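Local coordinates for protein transcriptional regulator (PDB 4KWA) that probably acts as a TetR-family transcriptional repressor, binding DNA through an N-terminal helix-turn-helix domain and holding a choline ion in its C-terminal domain, at residues 10-15 and 28-33; 54-59 and 100-105; 87-92 and 173-178; 132-137 and 146-151; 157-162 and 180-185. One frame throughout, in Å; residues are numbered along the deposited sequence.

Contact 1 of 5, residues 10-15 and 28-33; sequences LETAWR and HDIASE. With EDO (1,2-ethanediol), chain D.
Residues 10-15 of helix 2-20 and residues 28-33 of helix 27-34 meet at Ala-13 and Ile-30, whose CA atoms lie 6.2 Å apart, with the helix directions at 123°. The small Ala-13 permits this approach: its CB meets CD1 at the end of Ile-30, 4.0 Å away. Thr-12, next to Ala-13, packs its methyl CG2 at 3.4 Å against the aliphatic CG of Glu-33, about one turn on from Ile-30, while Thr-12 OG1 bonds back to Arg-8 O in its own helix. At the outer edge Arg-15, bent at chi3 (49°), swings its guanidinium round so that NH2 meets Glu-33 OE1 edge-on at 3.3 Å. The hydrogen bond within this salt bridge is weak, though nearly straight (173°). Arg-15 NE also donates to O1 of a 1,2-ethanediol, probably from the crystallisation liquor, at 3.0 Å. Long, flexible charged chains suit this edge, with aliphatic groups beneath. Helix 27-34 opens the predicted helix-turn-helix, here packed on the first helix of a TetR-type DNA-binding domain.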
# COMPACT_ATOMS: atom_id res chain seq x y z
N LEU A 10 -10.89 -22.63 -1.01
CA LEU A 10 -10.72 -21.18 -0.84
C LEU A 10 -10.13 -20.77 0.45
O LEU A 10 -9.30 -19.89 0.50
CB LEU A 10 -12.04 -20.45 -1.08
CG LEU A 10 -12.56 -20.54 -2.49
CD1 LEU A 10 -13.90 -19.86 -2.51
CD2 LEU A 10 -11.62 -19.94 -3.50
N GLU A 11 -10.53 -21.43 1.51
CA GLU A 11 -9.96 -21.11 2.84
C GLU A 11 -8.48 -21.42 2.91
O GLU A 11 -7.69 -20.59 3.39
CB GLU A 11 -10.69 -21.88 3.91
CG GLU A 11 -10.37 -21.33 5.29
CD GLU A 11 -11.43 -21.72 6.33
OE1 GLU A 11 -12.40 -22.41 5.96
OE2 GLU A 11 -11.31 -21.30 7.51
N THR A 12 -8.12 -22.57 2.38
CA THR A 12 -6.72 -23.01 2.30
C THR A 12 -5.92 -22.07 1.38
O THR A 12 -4.83 -21.57 1.79
CB THR A 12 -6.64 -24.52 1.89
OG1 THR A 12 -7.28 -25.33 2.87
CG2 THR A 12 -5.24 -24.95 1.76
N ALA A 13 -6.43 -21.82 0.15
CA ALA A 13 -5.75 -20.87 -0.78
C ALA A 13 -5.52 -19.51 -0.20
O ALA A 13 -4.41 -18.96 -0.36
CB ALA A 13 -6.47 -20.78 -2.12
N TRP A 14 -6.50 -18.94 0.54
CA TRP A 14 -6.34 -17.62 1.17
C TRP A 14 -5.17 -17.52 2.12
O TRP A 14 -4.30 -16.63 2.00
CB TRP A 14 -7.61 -17.24 1.95
CG TRP A 14 -7.56 -15.84 2.57
CD1 TRP A 14 -7.25 -15.48 3.90
CD2 TRP A 14 -7.85 -14.62 1.88
NE1 TRP A 14 -7.31 -14.09 4.01
CE2 TRP A 14 -7.71 -13.56 2.80
CE3 TRP A 14 -8.21 -14.33 0.57
CZ2 TRP A 14 -7.92 -12.20 2.44
CZ3 TRP A 14 -8.44 -12.98 0.20
CH2 TRP A 14 -8.30 -11.93 1.17
N ARG A 15 -5.08 -18.53 2.97
CA ARG A 15 -4.01 -18.64 3.95
C ARG A 15 -2.61 -18.83 3.32
O ARG A 15 -1.66 -18.11 3.68
CB ARG A 15 -4.37 -19.73 4.96
CG ARG A 15 -3.37 -19.88 6.11
CD ARG A 15 -3.73 -20.93 7.10
NE ARG A 15 -4.10 -22.23 6.56
CZ ARG A 15 -5.36 -22.57 6.42
NH1 ARG A 15 -6.29 -21.68 6.71
NH2 ARG A 15 -5.69 -23.71 5.92
N HIS A 28 -0.58 -27.73 -6.37
CA HIS A 28 -0.32 -28.94 -5.58
C HIS A 28 -0.11 -28.59 -4.10
O HIS A 28 -0.24 -29.43 -3.27
CB HIS A 28 0.85 -29.75 -6.10
CG HIS A 28 2.18 -29.31 -5.57
ND1 HIS A 28 2.94 -28.34 -6.19
CD2 HIS A 28 2.88 -29.69 -4.47
CE1 HIS A 28 4.06 -28.14 -5.50
NE2 HIS A 28 4.04 -28.94 -4.45
N ASP A 29 0.26 -27.34 -3.79
CA ASP A 29 0.42 -26.91 -2.37
C ASP A 29 -0.97 -26.95 -1.74
O ASP A 29 -1.15 -27.35 -0.57
CB ASP A 29 0.96 -25.51 -2.28
CG ASP A 29 2.36 -25.39 -2.78
OD1 ASP A 29 3.13 -26.30 -2.44
OD2 ASP A 29 2.72 -24.36 -3.43
N ILE A 30 -1.95 -26.45 -2.48
CA ILE A 30 -3.33 -26.50 -2.00
C ILE A 30 -3.84 -27.93 -1.88
O ILE A 30 -4.37 -28.35 -0.83
CB ILE A 30 -4.25 -25.68 -2.88
CG1 ILE A 30 -3.76 -24.28 -2.93
CG2 ILE A 30 -5.66 -25.59 -2.33
CD1 ILE A 30 -4.27 -23.42 -4.09
N ALA A 31 -3.59 -28.73 -2.91
CA ALA A 31 -4.08 -30.12 -2.96
C ALA A 31 -3.44 -30.95 -1.85
O ALA A 31 -4.15 -31.75 -1.22
CB ALA A 31 -3.82 -30.70 -4.30
N SER A 32 -2.15 -30.72 -1.56
CA SER A 32 -1.44 -31.45 -0.48
C SER A 32 -1.99 -31.14 0.90
O SER A 32 -2.09 -31.99 1.80
CB SER A 32 0.04 -31.05 -0.44
OG SER A 32 0.70 -31.71 -1.48
N GLU A 33 -2.26 -29.89 1.10
CA GLU A 33 -2.75 -29.44 2.38
C GLU A 33 -4.10 -30.03 2.70
O GLU A 33 -4.43 -30.29 3.87
CB GLU A 33 -2.87 -27.95 2.29
CG GLU A 33 -3.48 -27.26 3.49
CD GLU A 33 -2.56 -26.40 4.23
OE1 GLU A 33 -3.16 -25.66 5.04
OE2 GLU A 33 -1.32 -26.45 4.01
C1 EDO D . -0.49 -22.60 6.48
O1 EDO D . -1.53 -23.60 5.97
C2 EDO D . 0.00 -21.54 5.48
O2 EDO D . 1.42 -21.42 5.08

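Contact 2 of 5, residues 54-59 and 100-105; sequences EALRRN and SVWLQV
Helix 48-71 and helix 94-109 run at 128° to each other where residues 54-59 pass residues 100-105, and the axes of the two segments come no nearer than 12.0 Å, so large side chains must fill the gap. Leu-56 does most of this. With CG anti to its carbonyl carbon (chi1 -69°), it extends CD2 between two valines one helical turn apart, 3.7 Å from Val-101 CG1 and 3.6 Å from Val-105 CG2. The same methyl lies 4.0 Å from CZ3 of Trp-102, approaching the indole obliquely. A single methyl thus meets three neighbours, and the compact valines leave room for it. Helix 48-71 connects the TetR-type DNA-binding region to the C-terminal ligand-binding domain, and the side chain of Trp-102 also touches the bound choline. Asn-59 crosses the indole on its CZ2 and NE1 side: its OD1 sits 3.9 Å from Trp-102 CZ2, with the amide and ring planes 59° apart. That oxygen is buried without a polar partner, whereas ND2 is held by Glu-98, which fixes the amide's rotation. Trp-14 of helix 2-20 packs on Leu-56, Asn-59 and Val-101, and Ile-115 of helix 113-139 touches both Leu-56 and Val-105.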
# COMPACT_ATOMS: atom_id res chain seq x y z
N GLU A 54 -12.00 -15.63 -6.36
CA GLU A 54 -13.10 -16.19 -5.54
C GLU A 54 -12.78 -16.21 -4.06
O GLU A 54 -13.67 -16.06 -3.15
CB GLU A 54 -13.48 -17.57 -6.07
CG GLU A 54 -14.05 -17.56 -7.51
CD GLU A 54 -15.31 -16.67 -7.66
OE1 GLU A 54 -16.03 -16.51 -6.64
OE2 GLU A 54 -15.60 -16.16 -8.79
N ALA A 55 -11.47 -16.30 -3.78
CA ALA A 55 -11.00 -16.24 -2.38
C ALA A 55 -11.18 -14.82 -1.84
O ALA A 55 -11.62 -14.61 -0.68
CB ALA A 55 -9.48 -16.63 -2.27
N LEU A 56 -10.97 -13.85 -2.70
CA LEU A 56 -11.11 -12.44 -2.28
C LEU A 56 -12.62 -12.19 -2.04
O LEU A 56 -13.01 -11.53 -1.07
CB LEU A 56 -10.67 -11.50 -3.37
CG LEU A 56 -9.19 -11.50 -3.65
CD1 LEU A 56 -8.88 -10.74 -4.92
CD2 LEU A 56 -8.47 -10.85 -2.50
N ARG A 57 -13.45 -12.67 -2.93
CA ARG A 57 -14.88 -12.44 -2.77
C ARG A 57 -15.37 -13.02 -1.46
O ARG A 57 -16.12 -12.37 -0.69
CB ARG A 57 -15.65 -13.05 -3.92
CG ARG A 57 -17.08 -12.53 -4.09
CD ARG A 57 -17.84 -13.28 -5.16
NE ARG A 57 -17.06 -13.57 -6.38
CZ ARG A 57 -16.77 -12.70 -7.33
NH1 ARG A 57 -16.12 -13.09 -8.42
NH2 ARG A 57 -17.23 -11.46 -7.24
N ARG A 58 -14.92 -14.24 -1.15
CA ARG A 58 -15.32 -14.89 0.10
C ARG A 58 -14.81 -14.11 1.31
O ARG A 58 -15.51 -13.92 2.32
CB ARG A 58 -14.84 -16.37 0.16
CG ARG A 58 -15.35 -17.09 1.43
CD ARG A 58 -14.78 -18.53 1.48
NE ARG A 58 -14.84 -19.06 2.85
CZ ARG A 58 -13.88 -18.99 3.76
NH1 ARG A 58 -12.69 -18.40 3.49
NH2 ARG A 58 -14.09 -19.51 4.97
N ASN A 59 -13.60 -13.61 1.23
CA ASN A 59 -13.08 -12.90 2.36
C ASN A 59 -13.74 -11.57 2.56
O ASN A 59 -13.89 -11.12 3.70
CB ASN A 59 -11.57 -12.76 2.22
CG ASN A 59 -11.01 -11.91 3.30
OD1 ASN A 59 -11.00 -10.66 3.14
ND2 ASN A 59 -10.79 -12.50 4.45
N SER A 100 -1.94 -9.00 4.34
CA SER A 100 -0.96 -9.62 3.44
C SER A 100 -1.53 -9.78 2.04
O SER A 100 -0.83 -9.59 1.05
CB SER A 100 -0.48 -10.98 3.96
OG SER A 100 0.24 -10.89 5.19
N VAL A 101 -2.80 -10.19 1.96
CA VAL A 101 -3.45 -10.38 0.71
C VAL A 101 -3.80 -9.04 0.04
O VAL A 101 -3.62 -8.92 -1.19
CB VAL A 101 -4.70 -11.21 0.89
CG1 VAL A 101 -5.48 -11.25 -0.43
CG2 VAL A 101 -4.28 -12.60 1.36
N TRP A 102 -4.33 -8.08 0.82
CA TRP A 102 -4.66 -6.76 0.24
C TRP A 102 -3.46 -6.07 -0.37
O TRP A 102 -3.62 -5.53 -1.49
CB TRP A 102 -5.52 -5.82 1.10
CG TRP A 102 -6.88 -6.41 1.41
CD1 TRP A 102 -7.31 -6.79 2.64
CD2 TRP A 102 -7.94 -6.73 0.47
NE1 TRP A 102 -8.59 -7.32 2.55
CE2 TRP A 102 -8.98 -7.32 1.23
CE3 TRP A 102 -8.08 -6.64 -0.94
CZ2 TRP A 102 -10.18 -7.73 0.65
CZ3 TRP A 102 -9.29 -7.03 -1.53
CH2 TRP A 102 -10.32 -7.59 -0.73
N LEU A 103 -2.30 -6.14 0.27
CA LEU A 103 -1.08 -5.60 -0.34
C LEU A 103 -0.87 -6.25 -1.73
O LEU A 103 -0.42 -5.60 -2.71
CB LEU A 103 0.18 -5.83 0.51
CG LEU A 103 0.62 -4.74 1.49
CD1 LEU A 103 -0.41 -4.43 2.53
CD2 LEU A 103 1.93 -5.00 2.17
N GLN A 104 -1.12 -7.54 -1.85
CA GLN A 104 -0.92 -8.20 -3.17
C GLN A 104 -1.99 -7.76 -4.20
O GLN A 104 -1.77 -7.71 -5.42
CB GLN A 104 -0.88 -9.71 -2.97
CG GLN A 104 0.20 -10.19 -2.04
CD GLN A 104 0.07 -11.69 -1.83
OE1 GLN A 104 0.19 -12.49 -2.78
NE2 GLN A 104 -0.09 -12.06 -0.63
N VAL A 105 -3.18 -7.52 -3.66
CA VAL A 105 -4.26 -7.09 -4.49
C VAL A 105 -4.05 -5.73 -5.07
O VAL A 105 -4.37 -5.48 -6.25
CB VAL A 105 -5.59 -7.19 -3.73
CG1 VAL A 105 -6.76 -6.50 -4.46
CG2 VAL A 105 -5.92 -8.66 -3.67

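Contact 3 of 5, residues 87-92 and 173-178; sequences LQLPTP and CSVDHM
Val-175 and Met-178, a selenomethionine, both reach the loop 87-92 by placing a carbon anti to their own backbone nitrogen: CG1 in Val-175 (chi1 172°) and CG in Met-178 (chi1 170°). Beyond CG the selenomethionine stays extended, so its long, unbranched chain carries SE and CE out to Pro-90 and Leu-89. Met-178 SE comes to the CD corner of the Pro-90 ring at 3.7 Å. Leu-89 instead slides past Met-178 in the opposite sense, its CD2 lying 3.9 Å from Met-178 CG. Val-175 fits beside the bend with both branches: CG1 lies 4.0 Å from Leu-89 CB and equally near the methyl CG2 of Thr-91, while CG2 comes 3.6 Å from Pro-90 O. Proline suits the bend because its ring restricts the backbone; it is the centre of an inverse gamma turn, in which Thr-91 N makes a weak bond to Leu-89 O. The helix opposite begins with Ser-174 as N-cap, its OG accepting from His-177 N at 2.9 Å. No hydrogen bond joins the two segments. Pro-90 also touches Val-166, Leu-167 and Trp-99, and Gln-88 O takes a bond from Trp-99 NE1. The loop thus packs on the start of the last helix, 175-190, while carrying Gln-88, which belongs, with Trp-99 and Asp-160, to the choline pocket of this TetR-type C-terminal domain.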
# COMPACT_ATOMS: atom_id res chain seq x y z
N LEU A 87 -10.92 -2.79 13.89
CA LEU A 87 -11.12 -3.88 12.91
C LEU A 87 -10.17 -3.83 11.70
O LEU A 87 -10.01 -4.81 11.01
CB LEU A 87 -12.51 -3.80 12.33
CG LEU A 87 -13.62 -4.22 13.22
CD1 LEU A 87 -14.88 -3.91 12.43
CD2 LEU A 87 -13.44 -5.69 13.50
N GLN A 88 -9.54 -2.68 11.43
CA GLN A 88 -8.61 -2.54 10.38
C GLN A 88 -7.20 -2.79 10.78
O GLN A 88 -6.35 -2.73 9.91
CB GLN A 88 -8.64 -1.15 9.72
CG GLN A 88 -10.02 -0.67 9.32
CD GLN A 88 -11.01 -1.74 8.80
OE1 GLN A 88 -12.17 -1.84 9.31
NE2 GLN A 88 -10.62 -2.50 7.78
N LEU A 89 -6.91 -3.02 12.07
CA LEU A 89 -5.53 -3.25 12.43
C LEU A 89 -5.05 -4.60 11.99
O LEU A 89 -5.79 -5.54 12.06
CB LEU A 89 -5.38 -3.12 13.95
CG LEU A 89 -5.84 -1.77 14.45
CD1 LEU A 89 -5.67 -1.74 15.96
CD2 LEU A 89 -5.15 -0.61 13.79
N PRO A 90 -3.77 -4.74 11.61
CA PRO A 90 -3.32 -6.04 11.18
C PRO A 90 -2.92 -6.88 12.37
O PRO A 90 -1.75 -7.25 12.49
CB PRO A 90 -2.08 -5.71 10.35
CG PRO A 90 -1.62 -4.41 10.92
CD PRO A 90 -2.86 -3.65 11.19
N THR A 91 -3.88 -7.20 13.24
CA THR A 91 -3.57 -8.01 14.43
C THR A 91 -3.21 -9.46 14.06
O THR A 91 -3.61 -10.05 13.03
CB THR A 91 -4.71 -7.91 15.42
OG1 THR A 91 -5.93 -8.14 14.74
CG2 THR A 91 -4.85 -6.54 15.92
N PRO A 92 -2.46 -10.12 14.95
CA PRO A 92 -2.09 -11.50 14.72
C PRO A 92 -3.27 -12.36 14.19
O PRO A 92 -4.37 -12.16 14.61
CB PRO A 92 -1.62 -11.95 16.10
CG PRO A 92 -1.20 -10.68 16.79
CD PRO A 92 -1.79 -9.51 16.10
N CYS A 173 7.61 0.87 14.56
CA CYS A 173 6.21 0.65 14.21
C CYS A 173 5.75 -0.66 14.84
O CYS A 173 6.54 -1.60 15.09
CB CYS A 173 5.99 0.69 12.67
SG CYS A 173 6.32 2.31 11.91
N SER A 174 4.51 -0.69 15.25
CA SER A 174 3.91 -1.93 15.78
C SER A 174 2.43 -1.71 15.61
O SER A 174 2.01 -0.59 15.37
CB SER A 174 4.18 -2.12 17.26
OG SER A 174 3.61 -1.00 17.98
N VAL A 175 1.63 -2.78 15.80
CA VAL A 175 0.16 -2.57 15.75
C VAL A 175 -0.22 -1.55 16.88
O VAL A 175 -1.13 -0.76 16.71
CB VAL A 175 -0.60 -3.89 16.00
CG1 VAL A 175 -2.09 -3.66 16.15
CG2 VAL A 175 -0.35 -4.90 14.89
N ASP A 176 0.35 -1.66 18.11
CA ASP A 176 0.03 -0.72 19.21
C ASP A 176 0.32 0.71 18.79
O ASP A 176 -0.48 1.61 19.03
CB ASP A 176 0.83 -1.03 20.50
CG ASP A 176 0.36 -2.32 21.21
OD1 ASP A 176 -0.80 -2.71 21.15
OD2 ASP A 176 1.19 -2.93 21.92
N HIS A 177 1.43 0.93 18.06
CA HIS A 177 1.78 2.31 17.63
C HIS A 177 0.77 2.84 16.59
O HIS A 177 0.34 3.97 16.67
CB HIS A 177 3.22 2.41 17.22
CG HIS A 177 4.17 2.19 18.38
ND1 HIS A 177 5.03 1.11 18.47
CD2 HIS A 177 4.35 2.91 19.53
CE1 HIS A 177 5.73 1.19 19.59
NE2 HIS A 177 5.34 2.27 20.25
N MSE A 178 0.38 1.96 15.66
CA MSE A 178 -0.61 2.33 14.65
C MSE A 178 -1.95 2.69 15.32
O MSE A 178 -2.66 3.64 14.92
CB MSE A 178 -0.75 1.09 13.71
CG MSE A 178 -1.93 1.27 12.79
SE MSE A 178 -1.79 -0.07 11.34
CE MSE A 178 -3.37 0.41 10.37

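Contact 4 of 5, residues 132-137 and 146-151; sequences MTIRTG and QDADEL
Apolar packing between Ile-134 and the pair Ala-148 and Leu-151 forms the inner part of this contact. Ile-134 uses both branches: CG2 rests 3.8 Å from Ala-148 CB, and CD1 presses on Leu-151 CG at 3.5 Å, tighter than a usual carbon-carbon contact. Alanine suits the position where the backbones are nearest, the CA atoms of Ile-134 and Ala-148 being 6.0 Å apart. The charged part lies outside it. Arg-135 extends from CG to NE across Ala-148, whose CB lies under one face of the guanidinium. At the group's edge NH2 reaches Asp-149 OD2 at 3.2 Å in a salt bridge whose hydrogen bond is weak and strongly bent (121°), the two planes being 65° apart. A water lies between Arg-135 NH2 and Asp-149 OD1, but its very short distance to NH2 makes that link doubtful; Tyr-127 OH bonds to OD1. Capping is the third kind: Asp-147, at the N-cap, accepts Glu-150 N with OD1 at 2.8 Å, satisfying an NH of the helix's first turn. The contact clasps the end of helix 113-139 to the start of helix 148-168, with helix 175-190 packing on Leu-151 and helix 77-86 on Thr-133.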
# COMPACT_ATOMS: atom_id res chain seq x y z
N MSE A 132 -20.36 7.72 6.43
CA MSE A 132 -21.62 7.69 7.11
C MSE A 132 -21.40 7.82 8.57
O MSE A 132 -22.20 8.47 9.25
CB MSE A 132 -22.41 6.45 6.76
CG MSE A 132 -23.71 6.39 7.53
SE MSE A 132 -24.44 4.58 7.22
CE MSE A 132 -23.31 3.28 8.24
N THR A 133 -20.35 7.18 9.10
CA THR A 133 -20.09 7.29 10.56
C THR A 133 -19.75 8.73 10.99
O THR A 133 -20.19 9.24 12.04
CB THR A 133 -18.99 6.32 10.90
OG1 THR A 133 -19.45 5.03 10.40
CG2 THR A 133 -18.72 6.24 12.46
N ILE A 134 -18.93 9.38 10.18
CA ILE A 134 -18.60 10.77 10.38
C ILE A 134 -19.84 11.63 10.43
O ILE A 134 -19.97 12.40 11.40
CB ILE A 134 -17.54 11.24 9.36
CG1 ILE A 134 -16.24 10.49 9.67
CG2 ILE A 134 -17.33 12.73 9.44
CD1 ILE A 134 -15.25 10.50 8.52
N ARG A 135 -20.74 11.52 9.43
CA ARG A 135 -21.96 12.33 9.44
C ARG A 135 -22.87 12.00 10.63
O ARG A 135 -23.56 12.85 11.18
CB ARG A 135 -22.71 12.14 8.09
CG ARG A 135 -21.87 12.58 6.91
CD ARG A 135 -22.62 12.38 5.59
NE ARG A 135 -21.85 12.57 4.36
CZ ARG A 135 -21.48 11.55 3.58
NH1 ARG A 135 -21.90 10.26 3.85
NH2 ARG A 135 -20.83 11.81 2.49
N THR A 136 -22.87 10.77 11.11
CA THR A 136 -23.68 10.55 12.33
C THR A 136 -23.08 11.29 13.56
O THR A 136 -23.84 11.90 14.34
CB THR A 136 -23.82 9.03 12.63
OG1 THR A 136 -24.35 8.35 11.51
CG2 THR A 136 -24.73 8.74 13.79
N GLY A 137 -21.78 11.16 13.77
CA GLY A 137 -21.10 11.83 14.91
C GLY A 137 -21.25 13.34 14.80
O GLY A 137 -21.29 14.08 15.81
N GLN A 146 -17.04 19.21 8.95
CA GLN A 146 -15.95 19.09 8.05
C GLN A 146 -16.53 18.21 6.93
O GLN A 146 -17.52 17.46 7.17
CB GLN A 146 -14.93 18.30 8.85
CG GLN A 146 -13.50 18.38 8.57
CD GLN A 146 -12.77 17.18 9.21
OE1 GLN A 146 -12.82 16.86 10.46
NE2 GLN A 146 -12.07 16.51 8.37
N ASP A 147 -15.98 18.30 5.73
CA ASP A 147 -16.47 17.46 4.64
C ASP A 147 -16.10 16.00 4.95
O ASP A 147 -14.92 15.63 5.14
CB ASP A 147 -15.91 17.94 3.32
CG ASP A 147 -16.31 17.12 2.17
OD1 ASP A 147 -15.91 15.96 2.09
OD2 ASP A 147 -16.99 17.66 1.27
N ALA A 148 -17.13 15.19 5.07
CA ALA A 148 -16.98 13.78 5.41
C ALA A 148 -16.37 12.95 4.34
O ALA A 148 -15.78 11.91 4.62
CB ALA A 148 -18.32 13.18 5.79
N ASP A 149 -16.53 13.36 3.10
CA ASP A 149 -15.92 12.62 2.04
C ASP A 149 -14.35 12.83 2.04
O ASP A 149 -13.59 11.88 1.81
CB ASP A 149 -16.50 13.18 0.72
CG ASP A 149 -17.85 12.58 0.34
OD1 ASP A 149 -17.84 11.49 -0.25
OD2 ASP A 149 -18.89 13.26 0.44
N GLU A 150 -13.92 14.06 2.20
CA GLU A 150 -12.47 14.36 2.23
C GLU A 150 -11.85 13.65 3.42
O GLU A 150 -10.74 13.06 3.29
CB GLU A 150 -12.18 15.87 2.32
CG GLU A 150 -12.40 16.67 1.04
CD GLU A 150 -11.36 16.46 -0.08
OE1 GLU A 150 -11.39 17.30 -1.01
OE2 GLU A 150 -10.49 15.52 -0.08
N LEU A 151 -12.58 13.66 4.54
CA LEU A 151 -12.16 13.00 5.76
C LEU A 151 -12.14 11.49 5.59
O LEU A 151 -11.21 10.87 6.06
CB LEU A 151 -13.00 13.45 6.95
CG LEU A 151 -12.64 12.76 8.27
CD1 LEU A 151 -11.15 12.88 8.56
CD2 LEU A 151 -13.42 13.36 9.45
O HOH W 1 -20.22 10.07 0.85

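Contact 5 of 5, residues 157-162 and 180-185; sequences ALIDGL and QHLNDF
Leu-158 and Phe-185 face each other between helices 148-168 and 175-190, both with CG anti to the backbone nitrogen. That choice sends Leu-158 CD2 over one face of the phenyl ring, 4.1 Å from the centroid and displaced toward the rim, a CH-pi contact. Its other methyl, CD1, comes 4.1 Å from His-181 NE2, approaching that ring obliquely. Leu-182 takes the other course: with chi1 at -76° its CG stands beside the backbone nitrogen, and the end of the chain turns in among three aliphatic neighbours. CD2 lies 3.9 Å from Leu-158 CD2 and 3.8 Å from Ile-159 CG1, the isoleucine crossing it at about a right angle, while Leu-162 CD1 reaches Leu-182 CG at 3.7 Å. Leu-162 also lays CD2 over one face of the imidazole of His-181. Branched leucines suit such a seam because their methyls can point to different partners. The helices are nearly antiparallel, at 164°, and belong to the pair through which TetR-family dimers commonly associate. Glu-150 and Arg-154 of the second subunit bond to ND1 and NE2 of His-181. The contact has no hydrogen bond across it and rests mainly on apolar packing, whereas the imidazole directs its nitrogens to the dimer partner; NE2 accepts from Arg-154 and ND1 pairs with Glu-150, consistent with a neutral ring carrying its hydrogen on ND1.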
# COMPACT_ATOMS: atom_id res chain seq x y z
N ALA A 157 -6.81 6.47 3.61
CA ALA A 157 -5.43 6.60 3.17
C ALA A 157 -4.43 6.43 4.31
O ALA A 157 -3.41 5.65 4.13
CB ALA A 157 -5.20 7.87 2.38
N LEU A 158 -4.70 7.08 5.45
CA LEU A 158 -3.83 7.04 6.62
C LEU A 158 -3.72 5.59 7.11
O LEU A 158 -2.66 5.05 7.38
CB LEU A 158 -4.35 7.97 7.69
CG LEU A 158 -3.55 8.04 8.99
CD1 LEU A 158 -2.09 8.41 8.76
CD2 LEU A 158 -4.15 9.02 9.98
N ILE A 159 -4.87 4.95 7.17
CA ILE A 159 -4.90 3.58 7.59
C ILE A 159 -4.05 2.70 6.74
O ILE A 159 -3.29 1.88 7.26
CB ILE A 159 -6.34 3.04 7.67
CG1 ILE A 159 -7.09 3.69 8.83
CG2 ILE A 159 -6.30 1.50 7.66
CD1 ILE A 159 -8.58 3.49 8.80
N ASP A 160 -4.25 2.75 5.42
CA ASP A 160 -3.43 1.91 4.48
C ASP A 160 -1.90 2.17 4.58
O ASP A 160 -1.09 1.27 4.64
CB ASP A 160 -3.92 2.15 3.06
CG ASP A 160 -5.23 1.51 2.78
OD1 ASP A 160 -5.62 0.61 3.51
OD2 ASP A 160 -5.81 1.86 1.81
N GLY A 161 -1.52 3.43 4.68
CA GLY A 161 -0.16 3.80 4.86
C GLY A 161 0.51 3.29 6.14
O GLY A 161 1.68 2.87 6.15
N LEU A 162 -0.20 3.39 7.22
CA LEU A 162 0.27 2.91 8.50
C LEU A 162 0.36 1.44 8.43
O LEU A 162 1.37 0.88 8.93
CB LEU A 162 -0.68 3.39 9.64
CG LEU A 162 -0.61 4.92 9.91
CD1 LEU A 162 -1.78 5.19 10.84
CD2 LEU A 162 0.72 5.25 10.58
N GLN A 180 -2.42 3.75 18.39
CA GLN A 180 -2.20 5.06 19.06
C GLN A 180 -2.24 6.25 18.07
O GLN A 180 -2.93 7.24 18.29
CB GLN A 180 -0.84 5.06 19.80
CG GLN A 180 -0.77 6.21 20.83
CD GLN A 180 0.36 6.05 21.85
OE1 GLN A 180 0.25 6.49 22.99
NE2 GLN A 180 1.42 5.37 21.45
N HIS A 181 -1.52 6.11 16.96
CA HIS A 181 -1.54 7.15 15.94
C HIS A 181 -2.95 7.45 15.42
O HIS A 181 -3.37 8.59 15.23
CB HIS A 181 -0.58 6.74 14.80
CG HIS A 181 -0.36 7.85 13.80
ND1 HIS A 181 0.78 8.63 13.81
CD2 HIS A 181 -1.21 8.44 12.94
CE1 HIS A 181 0.64 9.61 12.92
NE2 HIS A 181 -0.54 9.50 12.36
N LEU A 182 -3.71 6.40 15.10
CA LEU A 182 -5.05 6.53 14.56
C LEU A 182 -6.05 7.10 15.61
O LEU A 182 -6.84 7.97 15.28
CB LEU A 182 -5.55 5.18 14.02
CG LEU A 182 -4.96 4.73 12.68
CD1 LEU A 182 -5.28 3.26 12.37
CD2 LEU A 182 -5.44 5.67 11.58
N ASN A 183 -5.94 6.64 16.85
CA ASN A 183 -6.75 7.18 17.93
C ASN A 183 -6.40 8.69 18.15
O ASN A 183 -7.30 9.51 18.37
CB ASN A 183 -6.70 6.22 19.15
CG ASN A 183 -7.67 5.04 19.01
OD1 ASN A 183 -7.28 3.90 18.68
ND2 ASN A 183 -8.94 5.33 19.16
N ASP A 184 -5.12 9.08 18.04
CA ASP A 184 -4.72 10.50 18.12
C ASP A 184 -5.35 11.32 17.00
O ASP A 184 -5.76 12.42 17.19
CB ASP A 184 -3.21 10.66 18.15
CG ASP A 184 -2.61 10.23 19.52
OD1 ASP A 184 -3.42 10.04 20.47
OD2 ASP A 184 -1.35 10.11 19.66
N PHE A 185 -5.37 10.77 15.80
CA PHE A 185 -5.94 11.48 14.66
C PHE A 185 -7.45 11.65 14.96
O PHE A 185 -7.99 12.69 14.66
CB PHE A 185 -5.77 10.60 13.40
CG PHE A 185 -6.38 11.21 12.12
CD1 PHE A 185 -5.76 12.24 11.46
CD2 PHE A 185 -7.56 10.76 11.64
CE1 PHE A 185 -6.34 12.85 10.36
CE2 PHE A 185 -8.16 11.38 10.52
CZ PHE A 185 -7.52 12.36 9.89

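Contact 1 lies in the DNA-binding part and contact 2 at its junction with the ligand-binding domain, adjoining contact 1 through helix 2-20. Contacts 3, 4 and 5 share the C-terminal domain: 3 and 5 both use helix 175-190 and touch through Met-178 and Ile-159, while 4 and 5 share helix 148-168 and meet at Leu-151 and Phe-185. Contacts 2 and 5 are wholly buried and without hydrogen bonds across them; 1 and 4 are largely buried but open at one charged edge, combining a small aliphatic core with an arginine-acid pair. Contact 3, partly buried, is apolar too but involves a loop. Choline touches residues of 2, 3 and 5.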